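Local coordinates for protein carboxypeptidase A (Helicoverpa armigera, PDB 1JQG) that probably removes C-terminal amino acids from peptides as a zinc-dependent metallocarboxypeptidase and is produced in the insect mid-gut as a proenzyme, at residues A[19-24]-A[62-67]; A[25-30]-A[68-73]; A[29-34]-A[55-60]; A[172-177]-A[299-304]; A[240-245]-A[272-277]. All blocks are in the same frame, centred on the assembly; numbering follows the deposited sequence.

Contact 1 (A[19-24]-A[62-67]); sequences EIYDGH and KVLVPK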
# COMPACT_ATOMS: atom_id res chain seq x y z
N GLU A 19 18.99 -17.79 -1.99
CA GLU A 19 18.06 -16.82 -1.40
C GLU A 19 18.17 -16.80 0.12
O GLU A 19 18.42 -17.76 0.84
CB GLU A 19 16.59 -17.00 -1.83
CG GLU A 19 16.34 -16.59 -3.28
CD GLU A 19 14.98 -17.00 -3.81
OE1 GLU A 19 13.96 -16.83 -3.12
OE2 GLU A 19 14.95 -17.51 -4.95
N ILE A 20 17.83 -15.64 0.68
CA ILE A 20 17.74 -15.42 2.10
C ILE A 20 16.44 -15.97 2.69
O ILE A 20 16.15 -15.87 3.87
CB ILE A 20 17.85 -13.90 2.39
CG1 ILE A 20 16.83 -13.13 1.59
CG2 ILE A 20 19.27 -13.43 2.07
CD1 ILE A 20 16.83 -11.64 1.44
N TYR A 21 15.59 -16.55 1.85
CA TYR A 21 14.33 -17.13 2.25
C TYR A 21 14.29 -18.65 2.16
O TYR A 21 13.25 -19.29 2.24
CB TYR A 21 13.19 -16.49 1.42
CG TYR A 21 12.99 -15.03 1.81
CD1 TYR A 21 13.26 -14.00 0.91
CD2 TYR A 21 12.55 -14.70 3.08
CE1 TYR A 21 13.06 -12.68 1.27
CE2 TYR A 21 12.36 -13.39 3.44
CZ TYR A 21 12.63 -12.38 2.54
OH TYR A 21 12.46 -11.07 2.89
N ASP A 22 15.44 -19.27 1.89
CA ASP A 22 15.53 -20.72 1.83
C ASP A 22 15.35 -21.30 3.24
O ASP A 22 16.21 -21.13 4.09
CB ASP A 22 16.87 -21.15 1.26
CG ASP A 22 16.92 -22.59 0.81
OD1 ASP A 22 17.92 -22.95 0.14
OD2 ASP A 22 15.99 -23.36 1.09
N GLY A 23 14.18 -21.87 3.48
CA GLY A 23 13.90 -22.42 4.81
C GLY A 23 12.85 -21.63 5.58
O GLY A 23 12.35 -22.13 6.60
N HIS A 24 12.49 -20.44 5.08
CA HIS A 24 11.50 -19.62 5.76
C HIS A 24 10.10 -20.22 5.59
O HIS A 24 9.71 -20.60 4.48
CB HIS A 24 11.54 -18.19 5.23
CG HIS A 24 12.62 -17.33 5.78
ND1 HIS A 24 13.88 -17.82 6.02
CD2 HIS A 24 12.66 -16.03 6.15
CE1 HIS A 24 14.67 -16.87 6.51
NE2 HIS A 24 13.93 -15.77 6.59
N LYS A 62 -1.24 -14.11 9.43
CA LYS A 62 -0.12 -14.81 8.82
C LYS A 62 1.22 -14.15 9.17
O LYS A 62 1.33 -12.93 9.21
CB LYS A 62 -0.34 -14.88 7.32
CG LYS A 62 -1.46 -15.82 6.92
CD LYS A 62 -1.39 -16.28 5.47
CE LYS A 62 -2.66 -17.05 5.11
NZ LYS A 62 -2.92 -17.24 3.66
N VAL A 63 2.21 -15.01 9.46
CA VAL A 63 3.54 -14.48 9.80
C VAL A 63 4.65 -15.30 9.14
O VAL A 63 4.55 -16.53 9.08
CB VAL A 63 3.70 -14.43 11.34
CG1 VAL A 63 3.34 -15.76 11.96
CG2 VAL A 63 5.03 -13.89 11.83
N LEU A 64 5.66 -14.59 8.60
CA LEU A 64 6.80 -15.26 8.00
C LEU A 64 7.91 -15.52 9.02
O LEU A 64 8.40 -14.59 9.63
CB LEU A 64 7.34 -14.40 6.85
CG LEU A 64 8.51 -15.00 6.04
CD1 LEU A 64 7.96 -16.20 5.30
CD2 LEU A 64 9.03 -13.92 5.13
N VAL A 65 8.22 -16.76 9.31
CA VAL A 65 9.17 -17.15 10.34
C VAL A 65 10.42 -17.81 9.76
O VAL A 65 10.39 -18.78 9.00
CB VAL A 65 8.55 -18.13 11.35
CG1 VAL A 65 9.60 -18.58 12.38
CG2 VAL A 65 7.22 -17.60 11.92
N PRO A 66 11.59 -17.25 10.06
CA PRO A 66 12.88 -17.78 9.63
C PRO A 66 13.13 -19.21 10.07
O PRO A 66 12.66 -19.68 11.10
CB PRO A 66 13.90 -16.83 10.25
CG PRO A 66 13.13 -15.55 10.42
CD PRO A 66 11.76 -16.01 10.85
N LYS A 67 13.98 -19.93 9.34
CA LYS A 67 14.30 -21.32 9.64
C LYS A 67 14.92 -21.52 11.02
O LYS A 67 14.60 -22.47 11.75
CB LYS A 67 15.25 -21.88 8.60
CG LYS A 67 15.61 -23.35 8.73
CD LYS A 67 16.36 -23.74 7.44
CE LYS A 67 17.58 -22.86 7.21
NZ LYS A 67 18.11 -22.90 5.82
O HOH W 1 17.39 -24.63 3.53
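Two overlapping beta turns, type I from Glu19 to Asp22 and type II from Tyr21 to His24, lead into strand 25-30 and set His24, Gly23 and Tyr21 against the outgoing end of strand 61-65. The imidazole is the main contact surface. Pro66 CA stands 3.6 Å from the centroid of the His24 ring and 5° off its normal, a CH-pi contact over the centre of one face; Tyr21 CA covers the opposite face nearer the rim. With CG anti to the carbonyl carbon and beside the backbone N (chi1 -80°), the ring comes to lie between Pro66 CA and Tyr21 CA, while His24 CA makes a CA-H...O contact of 3.5 Å with Val65 O. Replacing His24 by alanine would take away the flat group between Pro66 and Tyr21 and is likely to open a gap there, with Pro66 CA losing its pi partner. In the antiparallel sheet of the activation peptide, strands 61-65 and 25-30 are neighbours, and the turns lie at the end of this pair. At the edge of the imidazole lies Leu64, whose CD2 meets Tyr21 CE2 at 3.8 Å, the side chains crossing at about a right angle. Tyr21 OH bonds to Asp231 of the enzyme part. Gly23, with positive phi in its turn, lets Lys67 run close by: Lys67 CD is 3.8 Å from Gly23 CA. The lysine bends at chi3, and NZ donates to Asp22 O at 3.1 Å from above the carbonyl plane. Lys67 NZ also donates, at 3.0 Å, to a water weakly bound to Asp22 OD2.

Contact 2 (A[25-30]-A[68-73]); sequences AVYQVD and FKREIF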
# COMPACT_ATOMS: atom_id res chain seq x y z
N ALA A 25 9.34 -20.30 6.69
CA ALA A 25 7.99 -20.85 6.65
C ALA A 25 6.92 -19.82 7.06
O ALA A 25 7.05 -18.95 7.92
CB ALA A 25 7.83 -22.03 7.59
N VAL A 26 5.76 -19.96 6.43
CA VAL A 26 4.61 -19.12 6.70
C VAL A 26 3.67 -19.86 7.63
O VAL A 26 3.28 -21.00 7.34
CB VAL A 26 3.85 -18.72 5.39
CG1 VAL A 26 2.52 -18.05 5.69
CG2 VAL A 26 4.74 -17.76 4.61
N TYR A 27 3.34 -19.21 8.74
CA TYR A 27 2.46 -19.80 9.73
C TYR A 27 1.13 -19.04 9.78
O TYR A 27 1.03 -17.86 9.42
CB TYR A 27 3.12 -19.81 11.10
CG TYR A 27 4.18 -20.87 11.31
CD1 TYR A 27 5.51 -20.59 11.02
CD2 TYR A 27 3.87 -22.13 11.82
CE1 TYR A 27 6.50 -21.54 11.24
CE2 TYR A 27 4.85 -23.09 12.01
CZ TYR A 27 6.16 -22.78 11.73
OH TYR A 27 7.15 -23.71 11.91
N GLN A 28 0.09 -19.72 10.21
CA GLN A 28 -1.22 -19.12 10.43
C GLN A 28 -1.56 -19.22 11.92
O GLN A 28 -1.71 -20.33 12.42
CB GLN A 28 -2.23 -19.80 9.51
CG GLN A 28 -3.65 -19.33 9.70
CD GLN A 28 -4.66 -20.20 8.97
OE1 GLN A 28 -5.49 -20.83 9.65
NE2 GLN A 28 -4.54 -20.21 7.65
N VAL A 29 -1.56 -18.08 12.61
CA VAL A 29 -1.86 -18.07 14.04
C VAL A 29 -3.33 -17.76 14.28
O VAL A 29 -3.83 -16.80 13.73
CB VAL A 29 -0.98 -17.08 14.82
CG1 VAL A 29 0.47 -17.45 14.50
CG2 VAL A 29 -1.19 -15.62 14.47
N ASP A 30 -4.01 -18.60 15.04
CA ASP A 30 -5.42 -18.50 15.36
C ASP A 30 -5.57 -18.18 16.83
O ASP A 30 -5.28 -19.06 17.63
CB ASP A 30 -6.19 -19.79 15.05
CG ASP A 30 -5.99 -20.26 13.63
OD1 ASP A 30 -6.96 -20.10 12.87
OD2 ASP A 30 -4.88 -20.75 13.29
N PHE A 68 15.77 -20.60 11.44
CA PHE A 68 16.45 -20.66 12.71
C PHE A 68 15.61 -20.16 13.87
O PHE A 68 16.12 -20.01 14.98
CB PHE A 68 17.78 -19.89 12.65
CG PHE A 68 18.81 -20.55 11.76
CD1 PHE A 68 19.28 -19.88 10.65
CD2 PHE A 68 19.30 -21.82 12.02
CE1 PHE A 68 20.22 -20.45 9.81
CE2 PHE A 68 20.23 -22.40 11.19
CZ PHE A 68 20.70 -21.72 10.08
N LYS A 69 14.33 -19.92 13.65
CA LYS A 69 13.43 -19.45 14.69
C LYS A 69 12.13 -20.23 14.71
O LYS A 69 11.29 -20.01 15.58
CB LYS A 69 13.09 -17.97 14.48
CG LYS A 69 14.20 -17.01 14.89
CD LYS A 69 13.84 -15.59 14.49
CE LYS A 69 14.85 -14.57 14.95
NZ LYS A 69 14.44 -13.20 14.52
N ARG A 70 11.98 -21.20 13.82
CA ARG A 70 10.79 -22.02 13.70
C ARG A 70 10.48 -22.82 14.95
O ARG A 70 9.32 -22.92 15.36
CB ARG A 70 10.83 -22.96 12.51
CG ARG A 70 10.84 -22.26 11.15
CD ARG A 70 10.82 -23.28 10.03
NE ARG A 70 9.77 -24.28 10.20
CZ ARG A 70 9.39 -25.11 9.22
NH1 ARG A 70 9.95 -25.08 8.01
NH2 ARG A 70 8.41 -25.97 9.56
N GLU A 71 11.52 -23.39 15.56
CA GLU A 71 11.38 -24.20 16.76
C GLU A 71 11.02 -23.36 17.98
O GLU A 71 10.16 -23.75 18.79
CB GLU A 71 12.66 -25.00 17.03
CG GLU A 71 12.52 -26.10 18.07
CD GLU A 71 13.71 -27.06 18.09
OE1 GLU A 71 14.78 -26.74 18.67
OE2 GLU A 71 13.61 -28.17 17.50
N ILE A 72 11.67 -22.21 18.14
CA ILE A 72 11.39 -21.31 19.25
C ILE A 72 9.99 -20.71 19.15
O ILE A 72 9.30 -20.51 20.15
CB ILE A 72 12.42 -20.17 19.29
CG1 ILE A 72 13.85 -20.70 19.45
CG2 ILE A 72 12.09 -19.19 20.42
CD1 ILE A 72 14.88 -19.58 19.31
N PHE A 73 9.58 -20.39 17.92
CA PHE A 73 8.33 -19.74 17.63
C PHE A 73 7.14 -20.61 18.03
O PHE A 73 6.26 -20.15 18.77
CB PHE A 73 8.24 -19.33 16.16
CG PHE A 73 6.87 -18.91 15.70
CD1 PHE A 73 6.05 -19.74 14.96
CD2 PHE A 73 6.44 -17.62 16.02
CE1 PHE A 73 4.81 -19.27 14.54
CE2 PHE A 73 5.20 -17.17 15.61
CZ PHE A 73 4.39 -18.00 14.86
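Tyr27 OH receives the one polar bond between strand 25-30 and the first turn of helix 70-80, from Arg70 NE at 3.2 Å; the N-H...O angle of 134° marks it as weak. The two side chains cross at about a right angle, with ring and guanidinium planes 82° apart. This is helix-on-sheet packing within the activation peptide, whose beta-alpha-beta-beta-alpha-beta order and antiparallel sheet give a ferredoxin-like fold; Ala25, Tyr27 and Val29 all point from the strand to the helix. Arg70 bends at chi3, which lays its guanidinium over Ala25: the methyl CB lies over one face and nearest to Arg70 NH1, at 3.7 Å. Lys69 is the N-cap, and Phe73 N closes the first helical turn on Lys69 O. Phe73, whose CB points toward the strand, has CG anti to the backbone N (chi1 168°), and its ring meets Tyr27 and Val29; Val63 and Val65 of the adjoining strand touch it too. Its CE1 rides over one face of the Tyr27 ring, 3.7 Å from Tyr27 CG and off-centre. The centroids are 5.1 Å apart and the arrangement is oblique. Farther along the strand, Val29 CG1 reaches the edge of the Phe73 ring, near its plane, 4.0 Å from Phe73 CZ.

Contact 3 (A[29-34]-A[55-60]); sequences VDVASM and AVPGRP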
# COMPACT_ATOMS: atom_id res chain seq x y z
N VAL A 29 -1.56 -18.08 12.61
CA VAL A 29 -1.86 -18.07 14.04
C VAL A 29 -3.33 -17.76 14.28
O VAL A 29 -3.83 -16.80 13.73
CB VAL A 29 -0.98 -17.08 14.82
CG1 VAL A 29 0.47 -17.45 14.50
CG2 VAL A 29 -1.19 -15.62 14.47
N ASP A 30 -4.01 -18.60 15.04
CA ASP A 30 -5.42 -18.50 15.36
C ASP A 30 -5.57 -18.18 16.83
O ASP A 30 -5.28 -19.06 17.63
CB ASP A 30 -6.19 -19.79 15.05
CG ASP A 30 -5.99 -20.26 13.63
OD1 ASP A 30 -6.96 -20.10 12.87
OD2 ASP A 30 -4.88 -20.75 13.29
N VAL A 31 -5.98 -16.96 17.14
CA VAL A 31 -6.18 -16.52 18.51
C VAL A 31 -7.65 -16.60 18.88
O VAL A 31 -8.52 -16.29 18.08
CB VAL A 31 -5.62 -15.09 18.76
CG1 VAL A 31 -4.09 -15.12 18.65
CG2 VAL A 31 -6.24 -14.11 17.79
N ALA A 32 -7.93 -17.00 20.11
CA ALA A 32 -9.30 -17.15 20.60
C ALA A 32 -9.81 -15.90 21.31
O ALA A 32 -10.97 -15.55 21.16
CB ALA A 32 -9.38 -18.31 21.58
N SER A 33 -8.99 -15.26 22.14
CA SER A 33 -9.42 -14.09 22.89
C SER A 33 -8.51 -12.88 22.70
O SER A 33 -7.50 -12.91 21.99
CB SER A 33 -9.47 -14.45 24.39
OG SER A 33 -8.10 -14.71 24.73
N MET A 34 -8.88 -11.77 23.34
CA MET A 34 -8.11 -10.54 23.31
C MET A 34 -6.77 -10.70 24.03
O MET A 34 -5.77 -10.17 23.58
CB MET A 34 -8.86 -9.37 23.96
CG MET A 34 -10.10 -8.95 23.19
SD MET A 34 -9.63 -8.10 21.67
CE MET A 34 -9.02 -6.57 22.38
N ALA A 55 -3.26 -11.29 13.87
CA ALA A 55 -4.21 -12.24 14.41
C ALA A 55 -5.30 -11.54 15.24
O ALA A 55 -4.99 -10.70 16.06
CB ALA A 55 -3.57 -13.26 15.32
N VAL A 56 -6.55 -11.92 15.01
CA VAL A 56 -7.69 -11.44 15.78
C VAL A 56 -8.74 -12.52 15.80
O VAL A 56 -8.88 -13.21 14.79
CB VAL A 56 -8.19 -10.13 15.16
CG1 VAL A 56 -9.12 -10.40 13.97
CG2 VAL A 56 -8.83 -9.21 16.17
N PRO A 57 -9.48 -12.67 16.89
CA PRO A 57 -10.56 -13.66 16.96
C PRO A 57 -11.53 -13.57 15.78
O PRO A 57 -12.09 -12.52 15.51
CB PRO A 57 -11.22 -13.46 18.32
CG PRO A 57 -10.15 -12.81 19.15
CD PRO A 57 -9.37 -11.94 18.17
N GLY A 58 -11.63 -14.65 15.01
CA GLY A 58 -12.48 -14.72 13.85
C GLY A 58 -11.77 -14.55 12.51
O GLY A 58 -12.31 -14.79 11.43
N ARG A 59 -10.52 -14.10 12.54
CA ARG A 59 -9.76 -13.93 11.30
C ARG A 59 -8.27 -14.08 11.58
O ARG A 59 -7.58 -13.12 11.91
CB ARG A 59 -10.05 -12.55 10.66
CG ARG A 59 -9.51 -12.40 9.25
CD ARG A 59 -9.81 -11.03 8.65
NE ARG A 59 -9.04 -9.97 9.33
CZ ARG A 59 -9.55 -9.09 10.17
NH1 ARG A 59 -10.85 -9.10 10.46
NH2 ARG A 59 -8.80 -8.17 10.75
N PRO A 60 -7.76 -15.30 11.54
CA PRO A 60 -6.37 -15.64 11.81
C PRO A 60 -5.34 -14.89 10.97
O PRO A 60 -5.61 -14.50 9.83
CB PRO A 60 -6.24 -17.14 11.51
CG PRO A 60 -7.46 -17.55 10.82
CD PRO A 60 -8.52 -16.54 11.20
O HOH W 2 -7.48 -15.89 14.90
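Val31 directs its CB toward loop 55-60, and its two methyls divide the work. CG1, anti to the carbonyl carbon (chi1 -67°), lies 3.8 Å from Ala55 CB; CG2, held between backbone N and carbonyl carbon, lies 3.6 Å from Val56 N, and also touches Ala55 CB and Pro57 CD. Val37 and Val40 of helix 34-46 press on the same side chain, so the valine is enclosed by loop and helix together. Ala55 CB also takes up Val29 CG2, at 3.5 Å. The loop joins strands 50-53 and 61-65, an antiparallel hairpin of the activation-peptide sheet, and turns through a type II beta turn from Val56 to Arg59 that Arg59 N closes on Val56 O. Gly58 has a positive phi there, where a CB would run into the preceding carbonyl O, and Arg59 bonds to Val358 of the enzyme part. Val56 O accepts a second hydrogen bond, from a water 3.0 Å away that accepts from Val31 N at 2.9 Å and so bridges the two backbones. Val31 O faces Pro57 CA in a CA-H...O contact, with 146° at the hydrogen. Asp30 OD1 lies 3.3 Å from both CB and CG of Pro60, the side chains crossing at a slant. With a glycine in place of Asp30, CG of Pro60 would probably lose its cover from this strand. Val29 O closes on Pro60 CB.

Contact 4 (A[172-177]-A[299-304]); sequences PVVMMQ and MALYLD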
# COMPACT_ATOMS: atom_id res chain seq x y z
N PRO A 172 -12.13 20.46 -6.62
CA PRO A 172 -11.53 19.66 -5.58
C PRO A 172 -10.34 18.85 -6.06
O PRO A 172 -10.31 18.46 -7.23
CB PRO A 172 -12.67 18.70 -5.15
CG PRO A 172 -13.47 18.57 -6.39
CD PRO A 172 -13.46 19.95 -7.00
N VAL A 173 -9.40 18.51 -5.20
CA VAL A 173 -8.27 17.65 -5.49
C VAL A 173 -8.36 16.26 -4.84
O VAL A 173 -8.75 16.09 -3.67
CB VAL A 173 -6.98 18.32 -4.99
CG1 VAL A 173 -5.72 17.50 -5.19
CG2 VAL A 173 -6.79 19.66 -5.68
N VAL A 174 -8.07 15.24 -5.60
CA VAL A 174 -8.04 13.86 -5.16
C VAL A 174 -6.62 13.30 -5.28
O VAL A 174 -6.06 13.24 -6.39
CB VAL A 174 -9.02 12.99 -6.00
CG1 VAL A 174 -8.89 11.52 -5.63
CG2 VAL A 174 -10.43 13.51 -5.82
N MET A 175 -5.99 13.01 -4.14
CA MET A 175 -4.62 12.49 -4.18
C MET A 175 -4.68 10.97 -4.10
O MET A 175 -5.44 10.40 -3.33
CB MET A 175 -3.73 13.11 -3.09
CG MET A 175 -2.26 12.89 -3.37
SD MET A 175 -1.19 13.62 -2.16
CE MET A 175 0.26 12.58 -2.33
N MET A 176 -3.78 10.33 -4.83
CA MET A 176 -3.68 8.85 -4.79
C MET A 176 -2.23 8.40 -4.85
O MET A 176 -1.39 9.03 -5.50
CB MET A 176 -4.47 8.39 -5.99
CG MET A 176 -4.55 6.91 -6.25
SD MET A 176 -5.12 6.69 -7.96
CE MET A 176 -6.49 7.81 -7.99
N GLN A 177 -1.89 7.39 -4.07
CA GLN A 177 -0.51 6.89 -4.06
C GLN A 177 -0.42 5.40 -3.84
O GLN A 177 -1.27 4.80 -3.25
CB GLN A 177 0.37 7.54 -2.98
CG GLN A 177 -0.18 7.38 -1.56
CD GLN A 177 0.69 8.05 -0.52
OE1 GLN A 177 0.93 9.25 -0.68
NE2 GLN A 177 1.14 7.30 0.48
N MET A 299 -7.92 19.87 -1.07
CA MET A 299 -7.87 18.41 -1.15
C MET A 299 -9.13 17.77 -0.56
O MET A 299 -9.36 17.95 0.65
CB MET A 299 -6.66 17.83 -0.38
CG MET A 299 -6.43 16.36 -0.69
SD MET A 299 -4.95 15.65 -0.03
CE MET A 299 -3.69 16.49 -1.03
N ALA A 300 -9.90 17.09 -1.42
CA ALA A 300 -11.14 16.48 -0.94
C ALA A 300 -10.96 15.02 -0.52
O ALA A 300 -11.67 14.58 0.39
CB ALA A 300 -12.26 16.57 -1.97
N LEU A 301 -10.07 14.29 -1.18
CA LEU A 301 -9.93 12.86 -0.91
C LEU A 301 -8.45 12.43 -1.05
O LEU A 301 -7.76 12.93 -1.98
CB LEU A 301 -10.75 12.00 -1.88
CG LEU A 301 -10.72 10.50 -1.73
CD1 LEU A 301 -11.22 9.97 -0.38
CD2 LEU A 301 -11.56 9.85 -2.84
N TYR A 302 -8.04 11.61 -0.10
CA TYR A 302 -6.69 11.08 -0.09
C TYR A 302 -6.72 9.55 0.06
O TYR A 302 -7.34 9.06 1.01
CB TYR A 302 -5.87 11.69 1.05
CG TYR A 302 -4.48 11.14 1.21
CD1 TYR A 302 -3.42 11.70 0.52
CD2 TYR A 302 -4.21 10.05 2.06
CE1 TYR A 302 -2.11 11.26 0.65
CE2 TYR A 302 -2.90 9.58 2.20
CZ TYR A 302 -1.86 10.21 1.49
OH TYR A 302 -0.61 9.70 1.64
N LEU A 303 -6.02 8.86 -0.83
CA LEU A 303 -6.02 7.41 -0.83
C LEU A 303 -4.60 6.84 -0.81
O LEU A 303 -3.79 7.05 -1.69
CB LEU A 303 -6.82 6.85 -2.02
CG LEU A 303 -8.28 7.27 -2.15
CD1 LEU A 303 -8.93 6.73 -3.41
CD2 LEU A 303 -9.10 6.87 -0.93
N ASP A 304 -4.30 6.06 0.21
CA ASP A 304 -3.03 5.36 0.34
C ASP A 304 -3.30 3.89 0.04
O ASP A 304 -3.86 3.17 0.88
CB ASP A 304 -2.47 5.54 1.76
CG ASP A 304 -1.08 4.98 1.93
OD1 ASP A 304 -0.40 4.66 0.94
OD2 ASP A 304 -0.64 4.86 3.10
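Val173 O accepts from two successive amides across the strand pair, Ala300 N at 2.7 Å and, weakly, Leu301 N at 3.3 Å, the mark of a beta bulge where the register shifts by one residue. Beyond it the backbone bonds follow the parallel ladder: Met175 N to Leu301 O, Leu303 N to Met175 O, and Gln177 N to Leu303 O, the last nearly along the C=O axis. The axes of strands 173-177 and 299-304 approach to 4.7 Å at 18°, in the middle of the mixed eight-stranded sheet of the carboxypeptidase alpha/beta fold. On the face bearing Val173, Met175 and Tyr302 the contacts are largely apolar up to Gln177. Met175 and Tyr302 run side by side, and Met175 SD meets the ring edge in its plane, 3.8 Å from Tyr302 CE1, a Met-aromatic contact. Met299 CE closes on Met175 CB at 4.0 Å. On the other face Val174 CG1 is 4.2 Å from Leu301 CD2. Polar side-chain bonds gather at the C-terminal end. Gln177 OE1 takes a weak bond of 2.8 Å from Tyr302 OH, and Gln177 NE2 donates at 3.1 Å to Asp304 OD1 from above the carboxylate plane. Asp304 OD2 is hydrogen-bonded to NE2 of His306, a residue that binds the zinc ion. With one partner on each oxygen, the carboxylate's rotation is restrained, and Gln177 appears to act in a further shell behind the metal, steadying a group that is likely to orient His306.

Contact 5 (A[240-245]-A[272-277]); sequences TGYMAG and DTFHGR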
# COMPACT_ATOMS: atom_id res chain seq x y z
N THR A 240 20.28 4.18 5.56
CA THR A 240 21.43 3.66 6.35
C THR A 240 21.72 4.63 7.48
O THR A 240 20.98 5.59 7.74
CB THR A 240 22.67 3.48 5.49
OG1 THR A 240 22.92 4.67 4.75
CG2 THR A 240 22.52 2.38 4.45
N GLY A 241 22.81 4.38 8.23
CA GLY A 241 23.21 5.29 9.31
C GLY A 241 22.35 5.11 10.54
O GLY A 241 22.30 6.00 11.40
N TYR A 242 21.66 3.98 10.68
CA TYR A 242 20.81 3.73 11.84
C TYR A 242 21.37 2.61 12.72
O TYR A 242 20.91 2.52 13.85
CB TYR A 242 19.41 3.28 11.45
CG TYR A 242 18.46 4.39 11.11
CD1 TYR A 242 18.13 4.74 9.81
CD2 TYR A 242 17.88 5.11 12.16
CE1 TYR A 242 17.24 5.78 9.59
CE2 TYR A 242 16.98 6.13 11.93
CZ TYR A 242 16.66 6.47 10.64
OH TYR A 242 15.78 7.51 10.35
N MET A 243 22.50 2.01 12.35
CA MET A 243 23.14 0.97 13.13
C MET A 243 24.58 0.80 12.67
O MET A 243 24.95 0.94 11.50
CB MET A 243 22.37 -0.33 13.02
CG MET A 243 22.96 -1.50 13.75
SD MET A 243 22.02 -3.02 13.58
CE MET A 243 20.92 -2.69 14.98
N ALA A 244 25.44 0.38 13.59
CA ALA A 244 26.85 0.13 13.34
C ALA A 244 27.11 -0.90 12.26
O ALA A 244 26.60 -2.03 12.32
CB ALA A 244 27.45 -0.37 14.65
N GLY A 245 27.77 -0.49 11.19
CA GLY A 245 28.04 -1.39 10.07
C GLY A 245 26.79 -1.66 9.24
O GLY A 245 26.77 -2.46 8.32
N ASP A 272 10.57 -4.45 11.12
CA ASP A 272 9.93 -4.00 9.89
C ASP A 272 9.01 -2.80 10.12
O ASP A 272 8.45 -2.31 9.16
CB ASP A 272 9.15 -5.14 9.24
CG ASP A 272 10.05 -6.16 8.59
OD1 ASP A 272 10.97 -5.70 7.89
OD2 ASP A 272 9.83 -7.36 8.78
N THR A 273 8.73 -2.45 11.38
CA THR A 273 7.87 -1.34 11.74
C THR A 273 8.61 -0.22 12.43
O THR A 273 8.01 0.53 13.18
CB THR A 273 6.70 -1.83 12.63
OG1 THR A 273 7.16 -2.35 13.85
CG2 THR A 273 5.94 -2.88 11.86
N PHE A 274 9.91 -0.10 12.18
CA PHE A 274 10.72 0.98 12.72
C PHE A 274 10.25 2.34 12.24
O PHE A 274 10.26 2.50 11.03
CB PHE A 274 12.19 0.77 12.33
CG PHE A 274 13.13 1.80 12.90
CD1 PHE A 274 13.06 2.14 14.24
CD2 PHE A 274 14.07 2.43 12.08
CE1 PHE A 274 13.93 3.07 14.79
CE2 PHE A 274 14.93 3.36 12.63
CZ PHE A 274 14.87 3.69 13.98
N HIS A 275 10.02 3.26 13.19
CA HIS A 275 9.46 4.57 12.90
C HIS A 275 10.51 5.57 12.43
O HIS A 275 10.11 6.68 12.04
CB HIS A 275 8.66 5.08 14.11
CG HIS A 275 9.36 5.03 15.43
ND1 HIS A 275 10.68 5.44 15.57
CD2 HIS A 275 8.92 4.68 16.67
CE1 HIS A 275 11.01 5.29 16.84
NE2 HIS A 275 9.97 4.84 17.52
N GLY A 276 11.80 5.28 12.59
CA GLY A 276 12.83 6.30 12.33
C GLY A 276 13.25 7.21 13.49
O GLY A 276 12.81 7.02 14.61
N ARG A 277 14.14 8.16 13.19
CA ARG A 277 14.66 9.12 14.13
C ARG A 277 13.54 10.01 14.68
O ARG A 277 13.53 10.28 15.88
CB ARG A 277 15.71 10.03 13.47
CG ARG A 277 17.03 9.37 13.15
CD ARG A 277 17.90 10.30 12.32
NE ARG A 277 19.15 9.65 11.92
CZ ARG A 277 19.39 9.24 10.68
NH1 ARG A 277 18.44 9.47 9.79
NH2 ARG A 277 20.54 8.67 10.34
O HOH W 3 20.24 8.66 7.64
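Tyr242 sets CG anti to its carbonyl carbon (chi1 -83°), and Phe274 sends CG anti to its backbone N, which together bring the two rings edge to face. Phe274 offers its edge: CE2 lies 3.5 Å from Tyr242 CD2, the centroids are 5.2 Å apart and the planes stand at 89°, an offset T-shaped pair. Over the opposite face of Tyr242 lies the guanidinium of Arg277, reached by a chain extended from CG to NE. Arg277 CZ is 4.2 Å from the ring centroid, planes at 28°, a stacked cation-pi contact. Tyrosine is thus held between an aromatic edge and a cation. Both segments belong to the long irregular connection between helices 221-228 and 283-294 of the carboxypeptidase domain, which the disulfide Cys248-Cys270 also ties together. Polar bonds supplement the stacking. Arg277 N gives Tyr242 OH a weak bond of 3.3 Å, while that hydroxyl has a stronger partner in Glu282. A water in the guanidinium plane accepts from Arg277 NH2 at 2.7 Å and donates to Thr240 O at 3.2 Å. Over one face of the Phe274 ring, Gly276 N of the same segment lies 3.5 Å above its centre, and His275 ND1 donates to Gly276 O.

Overall arrangement
Contacts 1, 2 and 3 all belong to the activation peptide and share its antiparallel sheet: contacts 2 and 3 both use strand 25-30, and contact 1 uses the neighbouring strand 61-65. Contact 2 is buried between helix and sheet, contact 1 partly buried at a strand end, and contact 3 lies at the surface, where methyl and proline contacts are joined by one water bridge between backbones. Contact 4 is also buried but is held by a backbone ladder in the sheet of the enzyme domain, with its centre about 36 Å from that of contact 1. Contact 5, nested in the chain loop closed by contact 4, has no ladder and relies on ring and cation stacking between loops.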